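Local structure of CDGSH iron-sulfur domain-containing protein 3, mitochondrial (Homo sapiens, 6AVJ) at residues 31-36 and 64-69; 60-65 and 70-75. The protein binds two [2Fe-2S] clusters, which it can transfer to apoferredoxins, and contributes to mitochondrial iron homeostasis and to keeping reactive oxygen species at normal levels. The protein carries 2 engineered substitutions. All blocks are in the same frame, centred on the assembly; numbering follows the deposited sequence.

Interaction 1: 31-36 and 64-69. With FES (Fe2/s2 (inorganic) cluster), chain E; FES (Fe2/s2 (inorganic) cluster), chain D.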
loop_
_atom_site.group_PDB
_atom_site.type_symbol
_atom_site.label_atom_id
_atom_site.label_comp_id
_atom_site.label_asym_id
_atom_site.label_seq_id
_atom_site.Cartn_x
_atom_site.Cartn_y
_atom_site.Cartn_z
ATOM N N LYS A 31 0.046 -9.719 -3.746
ATOM C CA LYS A 31 -1.132 -10.070 -4.528
ATOM C C LYS A 31 -2.408 -10.018 -3.682
ATOM O O LYS A 31 -3.471 -10.409 -4.169
ATOM C CB LYS A 31 -0.961 -11.461 -5.163
ATOM C CG LYS A 31 0.405 -11.687 -5.857
ATOM C CD LYS A 31 0.805 -10.570 -6.802
ATOM C CE LYS A 31 -0.235 -10.301 -7.889
ATOM N NZ LYS A 31 0.157 -9.137 -8.802
ATOM N N LYS A 32 -2.327 -9.536 -2.427
ATOM C CA LYS A 32 -3.519 -9.322 -1.591
ATOM C C LYS A 32 -3.591 -7.859 -1.160
ATOM O O LYS A 32 -3.705 -7.547 0.038
ATOM C CB LYS A 32 -3.516 -10.266 -0.371
ATOM C CG LYS A 32 -3.189 -11.734 -0.802
ATOM C CD LYS A 32 -4.062 -12.789 -0.155
ATOM C CE LYS A 32 -3.672 -13.022 1.311
ATOM N NZ LYS A 32 -4.623 -13.966 2.017
ATOM N N GLN A 33 -3.527 -6.957 -2.134
ATOM C CA GLN A 33 -3.483 -5.546 -1.835
ATOM C C GLN A 33 -4.717 -5.200 -1.015
ATOM O O GLN A 33 -5.802 -5.740 -1.271
ATOM C CB GLN A 33 -3.443 -4.710 -3.112
ATOM C CG GLN A 33 -2.096 -4.729 -3.847
ATOM C CD GLN A 33 -0.983 -4.120 -3.007
ATOM O OE1 GLN A 33 -1.215 -3.180 -2.206
ATOM N NE2 GLN A 33 0.221 -4.661 -3.150
ATOM N N PRO A 34 -4.605 -4.256 -0.069
ATOM C CA PRO A 34 -3.494 -3.315 0.206
ATOM C C PRO A 34 -2.511 -3.821 1.239
ATOM O O PRO A 34 -1.646 -3.056 1.684
ATOM C CB PRO A 34 -4.207 -2.098 0.776
ATOM C CG PRO A 34 -5.380 -2.697 1.483
ATOM C CD PRO A 34 -5.810 -3.903 0.709
ATOM N N PHE A 35 -2.633 -5.073 1.638
ATOM C CA PHE A 35 -1.870 -5.623 2.756
ATOM C C PHE A 35 -0.764 -6.551 2.271
ATOM O O PHE A 35 -0.816 -7.097 1.170
ATOM C CB PHE A 35 -2.811 -6.400 3.716
ATOM C CG PHE A 35 -3.919 -5.543 4.279
ATOM C CD1 PHE A 35 -3.618 -4.493 5.108
ATOM C CD2 PHE A 35 -5.254 -5.790 3.954
ATOM C CE1 PHE A 35 -4.615 -3.695 5.625
ATOM C CE2 PHE A 35 -6.250 -5.013 4.455
ATOM C CZ PHE A 35 -5.935 -3.947 5.287
ATOM N N CYS A 36 0.223 -6.741 3.133
ATOM C CA CYS A 36 1.368 -7.610 2.860
ATOM C C CYS A 36 0.963 -9.091 2.824
ATOM O O CYS A 36 0.173 -9.555 3.643
ATOM C CB CYS A 36 2.425 -7.354 3.931
ATOM S SG CYS A 36 3.892 -8.341 3.949
ATOM N N THR A 64 -2.583 2.030 -2.695
ATOM C CA THR A 64 -2.112 0.958 -3.560
ATOM C C THR A 64 -1.061 1.427 -4.567
ATOM O O THR A 64 -0.266 0.605 -5.036
ATOM C CB THR A 64 -3.286 0.361 -4.349
ATOM O OG1 THR A 64 -3.919 1.433 -5.067
ATOM C CG2 THR A 64 -4.312 -0.318 -3.447
ATOM N N CYS A 65 -1.063 2.707 -4.944
ATOM C CA CYS A 65 -0.010 3.217 -5.856
ATOM C C CYS A 65 1.353 3.317 -5.194
ATOM O O CYS A 65 2.375 3.405 -5.905
ATOM C CB CYS A 65 -0.389 4.576 -6.414
ATOM S SG CYS A 65 -0.257 5.975 -5.188
ATOM N N LYS A 66 1.381 3.246 -3.860
ATOM C CA LYS A 66 2.509 3.280 -2.946
ATOM C C LYS A 66 3.244 4.619 -2.938
ATOM O O LYS A 66 4.301 4.729 -2.304
ATOM C CB LYS A 66 3.501 2.129 -3.195
ATOM C CG LYS A 66 2.832 0.719 -3.243
ATOM C CD LYS A 66 1.849 0.512 -2.095
ATOM C CE LYS A 66 1.181 -0.853 -2.142
ATOM N NZ LYS A 66 0.115 -0.958 -1.066
ATOM N N ALA A 67 2.671 5.660 -3.511
ATOM C CA ALA A 67 3.299 6.972 -3.511
ATOM C C ALA A 67 2.686 7.963 -2.518
ATOM O O ALA A 67 3.085 9.132 -2.517
ATOM C CB ALA A 67 3.229 7.568 -4.918
ATOM N N THR A 68 1.752 7.542 -1.664
ATOM C CA THR A 68 1.146 8.499 -0.739
ATOM C C THR A 68 2.213 9.171 0.154
ATOM O O THR A 68 3.213 8.562 0.546
ATOM C CB THR A 68 0.125 7.809 0.154
ATOM O OG1 THR A 68 -0.372 8.782 1.094
ATOM C CG2 THR A 68 0.769 6.634 0.921
ATOM N N GLN A 69 1.957 10.417 0.543
ATOM C CA GLN A 69 2.807 11.106 1.495
ATOM C C GLN A 69 2.357 10.883 2.927
ATOM O O GLN A 69 3.076 11.296 3.834
ATOM C CB GLN A 69 2.857 12.620 1.170
ATOM C CG GLN A 69 3.590 12.946 -0.177
ATOM C CD GLN A 69 5.121 13.014 -0.033
ATOM O OE1 GLN A 69 5.678 13.184 1.085
ATOM N NE2 GLN A 69 5.809 12.858 -1.160
HETATM FE FE1 FES E . -4.242 7.119 -3.407
HETATM FE FE2 FES E . -1.770 5.862 -3.368
HETATM S S1 FES E . -3.752 5.001 -3.894
HETATM S S2 FES E . -2.281 7.938 -2.810
HETATM FE FE1 FES D . 5.085 -7.320 2.186
HETATM FE FE2 FES D . 4.643 -5.711 0.060
HETATM S S1 FES D . 5.424 -5.103 2.007
HETATM S S2 FES D . 4.232 -7.863 0.217
#

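Interaction 2: 60-65 and 70-75. With FES (Fe2/s2 (inorganic) cluster), chain E.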
loop_
_atom_site.group_PDB
_atom_site.type_symbol
_atom_site.label_atom_id
_atom_site.label_comp_id
_atom_site.label_asym_id
_atom_site.label_seq_id
_atom_site.Cartn_x
_atom_site.Cartn_y
_atom_site.Cartn_z
ATOM N N VAL A 60 -11.607 3.107 5.866
ATOM C CA VAL A 60 -10.509 3.959 5.427
ATOM C C VAL A 60 -10.182 3.582 3.986
ATOM O O VAL A 60 -10.618 2.557 3.477
ATOM C CB VAL A 60 -9.254 3.820 6.292
ATOM C CG1 VAL A 60 -9.577 4.137 7.755
ATOM C CG2 VAL A 60 -8.685 2.437 6.142
ATOM N N ALA A 61 -9.384 4.409 3.351
ATOM C CA ALA A 61 -8.875 4.120 1.996
ATOM C C ALA A 61 -7.366 3.951 2.091
ATOM O O ALA A 61 -6.667 4.888 2.485
ATOM C CB ALA A 61 -9.223 5.244 1.034
ATOM N N LEU A 62 -6.873 2.741 1.815
ATOM C CA LEU A 62 -5.438 2.454 1.887
ATOM C C LEU A 62 -4.769 2.558 0.520
ATOM O O LEU A 62 -5.330 2.169 -0.500
ATOM C CB LEU A 62 -5.189 1.063 2.494
ATOM C CG LEU A 62 -5.665 0.969 3.974
ATOM C CD1 LEU A 62 -5.453 -0.362 4.599
ATOM C CD2 LEU A 62 -5.142 2.107 4.830
ATOM N N CYS A 63 -3.533 3.042 0.522
ATOM C CA CYS A 63 -2.845 3.375 -0.715
ATOM C C CYS A 63 -2.325 2.112 -1.394
ATOM O O CYS A 63 -1.709 1.232 -0.749
ATOM C CB CYS A 63 -1.691 4.339 -0.399
ATOM S SG CYS A 63 -0.613 4.679 -1.789
ATOM N N THR A 64 -2.583 2.030 -2.695
ATOM C CA THR A 64 -2.112 0.958 -3.560
ATOM C C THR A 64 -1.061 1.427 -4.567
ATOM O O THR A 64 -0.266 0.605 -5.036
ATOM C CB THR A 64 -3.286 0.361 -4.349
ATOM O OG1 THR A 64 -3.919 1.433 -5.067
ATOM C CG2 THR A 64 -4.312 -0.318 -3.447
ATOM N N CYS A 65 -1.063 2.707 -4.944
ATOM C CA CYS A 65 -0.010 3.217 -5.856
ATOM C C CYS A 65 1.353 3.317 -5.194
ATOM O O CYS A 65 2.375 3.405 -5.905
ATOM C CB CYS A 65 -0.389 4.576 -6.414
ATOM S SG CYS A 65 -0.257 5.975 -5.188
ATOM N N ARG A 70 1.246 10.183 3.128
ATOM C CA ARG A 70 0.745 9.880 4.464
ATOM C C ARG A 70 0.420 8.378 4.603
ATOM O O ARG A 70 -0.714 8.004 4.873
ATOM C CB ARG A 70 -0.483 10.746 4.770
ATOM C CG ARG A 70 -0.228 12.238 4.590
ATOM C CD ARG A 70 -1.398 13.111 5.015
ATOM N NE ARG A 70 -0.987 14.508 5.151
ATOM C CZ ARG A 70 -1.824 15.536 5.253
ATOM N NH1 ARG A 70 -3.135 15.336 5.236
ATOM N NH2 ARG A 70 -1.349 16.767 5.368
ATOM N N PRO A 71 1.422 7.520 4.415
ATOM C CA PRO A 71 1.195 6.086 4.508
ATOM C C PRO A 71 0.693 5.710 5.883
ATOM O O PRO A 71 1.142 6.270 6.895
ATOM C CB PRO A 71 2.589 5.500 4.252
ATOM C CG PRO A 71 3.496 6.574 4.742
ATOM C CD PRO A 71 2.855 7.831 4.315
ATOM N N PRO A 72 -0.177 4.687 5.980
ATOM C CA PRO A 72 -0.626 3.776 4.899
ATOM C C PRO A 72 -1.798 4.319 4.045
ATOM O O PRO A 72 -2.305 3.615 3.171
ATOM C CB PRO A 72 -1.075 2.565 5.692
ATOM C CG PRO A 72 -1.723 3.195 6.862
ATOM C CD PRO A 72 -0.719 4.253 7.268
ATOM N N TYR A 73 -2.259 5.532 4.329
ATOM C CA TYR A 73 -3.536 6.001 3.802
ATOM C C TYR A 73 -3.358 6.666 2.437
ATOM O O TYR A 73 -2.334 7.302 2.159
ATOM C CB TYR A 73 -4.185 7.021 4.745
ATOM C CG TYR A 73 -4.363 6.470 6.137
ATOM C CD1 TYR A 73 -5.327 5.536 6.369
ATOM C CD2 TYR A 73 -3.526 6.845 7.193
ATOM C CE1 TYR A 73 -5.532 4.995 7.627
ATOM C CE2 TYR A 73 -3.712 6.276 8.495
ATOM C CZ TYR A 73 -4.738 5.348 8.672
ATOM O OH TYR A 73 -5.009 4.743 9.890
ATOM N N CYS A 74 -4.403 6.561 1.633
ATOM C CA CYS A 74 -4.503 7.289 0.365
ATOM C C CYS A 74 -4.572 8.773 0.671
ATOM O O CYS A 74 -5.361 9.198 1.518
ATOM C CB CYS A 74 -5.772 6.881 -0.397
ATOM S SG CYS A 74 -5.995 7.749 -1.975
ATOM N N ASP A 75 -3.719 9.555 0.039
ATOM C CA ASP A 75 -3.811 11.000 0.182
ATOM C C ASP A 75 -4.092 11.660 -1.155
ATOM O O ASP A 75 -3.879 12.864 -1.295
ATOM C CB ASP A 75 -2.548 11.580 0.824
ATOM C CG ASP A 75 -1.343 11.566 -0.099
ATOM O OD1 ASP A 75 -1.408 11.014 -1.234
ATOM O OD2 ASP A 75 -0.284 12.099 0.323
HETATM FE FE1 FES E . -4.242 7.119 -3.407
HETATM FE FE2 FES E . -1.770 5.862 -3.368
HETATM S S1 FES E . -3.752 5.001 -3.894
HETATM S S2 FES E . -2.281 7.938 -2.810
#

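Interaction 1: 31-36 and 64-69
The backbones of 31-36 and 64-69, neither of them a regular helix or strand, approach most closely at Pro34 and Thr64, whose CA atoms lie 5.9 Å apart, the proline following a cis peptide bond. Beside this approach, the side chains of Gln33 and Lys66 meet from opposite directions. Lys66 bends at its second torsion (chi2 -46°) and then runs extended through its last two, so that NZ reaches Gln33 OE1 at 2.8 Å. The ammonium comes in beside the C=O direction, at a C=O...N angle of 139°, and slightly tilted from the carbonyl plane. Lys66 NZ also hydrogen-bonds to the backbone oxygens of Cys25 and Cys63, so three oxygens grip the ammonium, two of them from cluster-binding cysteines, which ties the two loops together. Beside this bond, Gln33 OE1 lies 4.4 Å from the CG2 methyl of Thr64, whose OG1 is turned the other way, to Thr10 O. Cys65 SG reaches iron FE2 of the second cluster at 2.4 Å and also accepts Ala67 N at 3.4 Å, a bond likely to draw off some of the thiolate's negative charge. On the other loop, Cys36 SG meets FE1 of the first cluster, also at 2.4 Å. The contact thus joins the two CDGSH cluster-binding loops of a single chain, as in a NEET fold that this protein builds as a monomer.

Interaction 2: 60-65 and 70-75
Leu62 and Tyr73 form a single antiparallel beta bridge inside the second CDGSH cluster-binding loop of the NEET fold, a non-hydrogen-bonded pair with CA atoms 4.5 Å apart. Flanking it are two nearly straight backbone bonds: Cys74 N to Ala61 O at 2.9 Å, and Cys63 N to Pro72 O at 3.0 Å. The end of strand 58-62 is thereby fastened to the returning loop, and a cluster-binding cysteine follows the bridge on each side. Leu62 crosses Tyr73 at a slant, its CD2 methyl 3.8 Å from Tyr73 CD1, and the same methyl lies 4.1 Å from Pro72 CG. The tyrosine ring sits with CG of its neighbour Pro72 over the centre of one face, while Val60 CB meets the ring edge, 4.1 Å from CE1. Replacing Tyr73 by an alanine would probably open a gap over Pro72 and beside Val60, and leave the Leu62 methyl without its aromatic neighbour. Cys74 has the most surface buried here: Ala61 packs on its CB, and beyond that the sulfur turns toward the cluster. Cys63 binds FE2 together with Cys65. With Cys74 SG set opposite its own backbone N (chi1 179°), the sulfur bonds to FE1 at 2.4 Å, and the engineered Cys78 supplies a second sulfur to that iron.

Overall arrangement
The centres of the two interactions lie about 7 Å apart, and both reach the second cluster, sharing Thr64 and Cys65. Residues 64-69 of interaction 1 lead into 70-75 of interaction 2, and the turn is tied by Thr68 OG1 to Tyr73 O at 2.7 Å and by Gln69 N to Asp75 OD2 at 2.8 Å, both probable hydrogen bonds. Phe35 CE1 also packs on Leu62 CD1 at 3.6 Å, so the loop of the first cluster also borders the bridge of interaction 2. Cys63 O also receives Trp24 NE1, which links that cysteine's backbone to the part of the chain that holds the first cluster.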